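Local atomic coordinates of similar to hydroxylamine oxidoreductase (PDB entry 6H5L), a protein that probably acts as an oxidoreductase, carrying many c-type hemes and forming part of a 60-heme reductase complex in an anammox bacterium. Residues 371-376 and 466-471. Residues are numbered along the deposited sequence; the frame is centred on the assembly and turned at random.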
loop_
_atom_site.group_PDB
_atom_site.type_symbol
_atom_site.label_atom_id
_atom_site.label_comp_id
_atom_site.label_asym_id
_atom_site.label_seq_id
_atom_site.Cartn_x
_atom_site.Cartn_y
_atom_site.Cartn_z
ATOM N N PHE A 371 34.938 7.717 47.489
ATOM C CA PHE A 371 35.972 7.892 48.504
ATOM C C PHE A 371 35.538 8.903 49.559
ATOM O O PHE A 371 35.695 8.669 50.763
ATOM C CB PHE A 371 37.285 8.321 47.846
ATOM C CG PHE A 371 37.992 7.209 47.123
ATOM C CD1 PHE A 371 38.012 5.927 47.647
ATOM C CD2 PHE A 371 38.632 7.446 45.918
ATOM C CE1 PHE A 371 38.661 4.902 46.983
ATOM C CE2 PHE A 371 39.281 6.423 45.249
ATOM C CZ PHE A 371 39.296 5.150 45.783
ATOM N N GLN A 372 34.981 10.036 49.124
ATOM C CA GLN A 372 34.544 11.047 50.080
ATOM C C GLN A 372 33.264 10.627 50.793
ATOM O O GLN A 372 33.044 11.014 51.946
ATOM C CB GLN A 372 34.362 12.395 49.376
ATOM C CG GLN A 372 33.252 12.444 48.337
ATOM C CD GLN A 372 31.910 12.817 48.935
ATOM O OE1 GLN A 372 31.817 13.718 49.770
ATOM N NE2 GLN A 372 30.860 12.119 48.517
ATOM N N ALA A 373 32.415 9.835 50.134
ATOM C CA ALA A 373 31.196 9.365 50.785
ATOM C C ALA A 373 31.509 8.330 51.859
ATOM O O ALA A 373 30.952 8.387 52.964
ATOM C CB ALA A 373 30.227 8.797 49.748
ATOM N N HIS A 374 32.399 7.377 51.558
ATOM C CA HIS A 374 32.841 6.438 52.585
ATOM C C HIS A 374 33.587 7.138 53.709
ATOM O O HIS A 374 33.489 6.715 54.866
ATOM C CB HIS A 374 33.717 5.348 51.965
ATOM C CG HIS A 374 32.955 4.135 51.527
ATOM N ND1 HIS A 374 32.678 3.861 50.207
ATOM C CD2 HIS A 374 32.407 3.127 52.241
ATOM C CE1 HIS A 374 31.994 2.735 50.125
ATOM N NE2 HIS A 374 31.816 2.269 51.348
ATOM N N THR A 375 34.337 8.192 53.389
ATOM C CA THR A 375 34.966 8.997 54.429
ATOM C C THR A 375 33.916 9.659 55.311
ATOM O O THR A 375 34.045 9.674 56.541
ATOM C CB THR A 375 35.884 10.054 53.803
ATOM O OG1 THR A 375 36.996 9.406 53.166
ATOM C CG2 THR A 375 36.400 11.026 54.860
ATOM N N LEU A 376 32.866 10.212 54.696
ATOM C CA LEU A 376 31.802 10.849 55.465
ATOM C C LEU A 376 31.098 9.845 56.369
ATOM O O LEU A 376 30.746 10.165 57.512
ATOM C CB LEU A 376 30.803 11.515 54.519
ATOM C CG LEU A 376 29.676 12.338 55.148
ATOM C CD1 LEU A 376 30.240 13.513 55.930
ATOM C CD2 LEU A 376 28.702 12.819 54.084
ATOM N N TRP A 466 21.320 3.973 52.953
ATOM C CA TRP A 466 20.325 4.606 52.096
ATOM C C TRP A 466 20.919 5.739 51.271
ATOM O O TRP A 466 20.897 5.692 50.039
ATOM C CB TRP A 466 19.157 5.142 52.936
ATOM C CG TRP A 466 17.998 4.217 53.063
ATOM C CD1 TRP A 466 17.950 2.903 52.706
ATOM C CD2 TRP A 466 16.704 4.542 53.584
ATOM N NE1 TRP A 466 16.706 2.385 52.980
ATOM C CE2 TRP A 466 15.924 3.372 53.519
ATOM C CE3 TRP A 466 16.131 5.709 54.101
ATOM C CZ2 TRP A 466 14.597 3.335 53.949
ATOM C CZ3 TRP A 466 14.815 5.669 54.529
ATOM C CH2 TRP A 466 14.063 4.491 54.451
ATOM N N TYR A 467 21.487 6.748 51.927
ATOM C CA TYR A 467 21.826 7.977 51.225
ATOM C C TYR A 467 23.183 7.884 50.541
ATOM O O TYR A 467 23.368 8.459 49.462
ATOM C CB TYR A 467 21.764 9.151 52.196
ATOM C CG TYR A 467 20.402 9.278 52.848
ATOM C CD1 TYR A 467 19.240 9.213 52.088
ATOM C CD2 TYR A 467 20.278 9.435 54.222
ATOM C CE1 TYR A 467 17.992 9.320 52.674
ATOM C CE2 TYR A 467 19.034 9.540 54.818
ATOM C CZ TYR A 467 17.894 9.483 54.040
ATOM O OH TYR A 467 16.655 9.586 54.627
ATOM N N LYS A 468 24.137 7.170 51.140
ATOM C CA LYS A 468 25.378 6.884 50.430
ATOM C C LYS A 468 25.111 6.049 49.185
ATOM O O LYS A 468 25.707 6.289 48.130
ATOM C CB LYS A 468 26.370 6.174 51.353
ATOM C CG LYS A 468 27.569 5.584 50.617
ATOM C CD LYS A 468 28.778 5.419 51.527
ATOM C CE LYS A 468 28.517 4.426 52.647
ATOM N NZ LYS A 468 28.302 3.042 52.145
ATOM N N LEU A 469 24.201 5.077 49.285
ATOM C CA LEU A 469 23.930 4.196 48.153
ATOM C C LEU A 469 23.149 4.906 47.053
ATOM O O LEU A 469 23.355 4.620 45.868
ATOM C CB LEU A 469 23.178 2.949 48.624
ATOM C CG LEU A 469 23.839 2.135 49.740
ATOM C CD1 LEU A 469 23.215 0.753 49.840
ATOM C CD2 LEU A 469 25.337 2.029 49.526
ATOM N N GLN A 470 22.250 5.826 47.419
ATOM C CA GLN A 470 21.493 6.553 46.404
ATOM C C GLN A 470 22.383 7.529 45.645
ATOM O O GLN A 470 22.312 7.613 44.414
ATOM C CB GLN A 470 20.310 7.277 47.046
ATOM C CG GLN A 470 19.204 6.340 47.497
ATOM C CD GLN A 470 18.089 7.046 48.239
ATOM O OE1 GLN A 470 17.396 7.897 47.681
ATOM N NE2 GLN A 470 17.907 6.694 49.506
ATOM N N GLY A 471 23.226 8.276 46.360
ATOM C CA GLY A 471 24.204 9.111 45.685
ATOM C C GLY A 471 25.194 8.304 44.870
ATOM O O GLY A 471 25.660 8.758 43.823
#
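K468 spans the interface between helices 356-389 and 455-476, its aliphatic chain reaching over A373 and across one face of the H374 imidazole. This is buried helix-helix packing, with the H374 side chain about 10 Å from a bound heme c. The helices come close here, with the CA atoms of A373 and K468 6.3 Å apart. A373 meets the lysine with its methyl and its carbonyl oxygen: CB lies 4.1 Å from K468 CD, O 3.9 Å. K468 CD then stands 4.2 Å from the centroid of the H374 ring and only 2° off its normal, the geometry of a CH-pi contact centred on the face. The two side chains cross at about a right angle.

K468 starts extended, CG anti to the backbone N, then folds at chi3 (64°) and again at chi4, which carries NZ away from A373 but keeps it above the plane of the same imidazole face, displaced toward NE2. NZ ends 3.7 Å from H374 NE2, yet no hydrogen bond joins them; NZ bonds instead to the carbonyl oxygens of G305 and W464. The other ring nitrogen, ND1, makes a weak bond to M370 O, one turn back. P309 also packs on H374, and M491 of helix 480-513 on K468.

With an alanine in place of K468, the H374 face would probably lose its methylene cover and the G305 carbonyl its ammonium partner. The chemistry thus divides the lysine in two: methylenes pack against the A373 methyl and carbonyl and the imidazole face, while the buried charge is met by backbone oxygens, and its nearness to NE2 would probably disfavour protonation of H374.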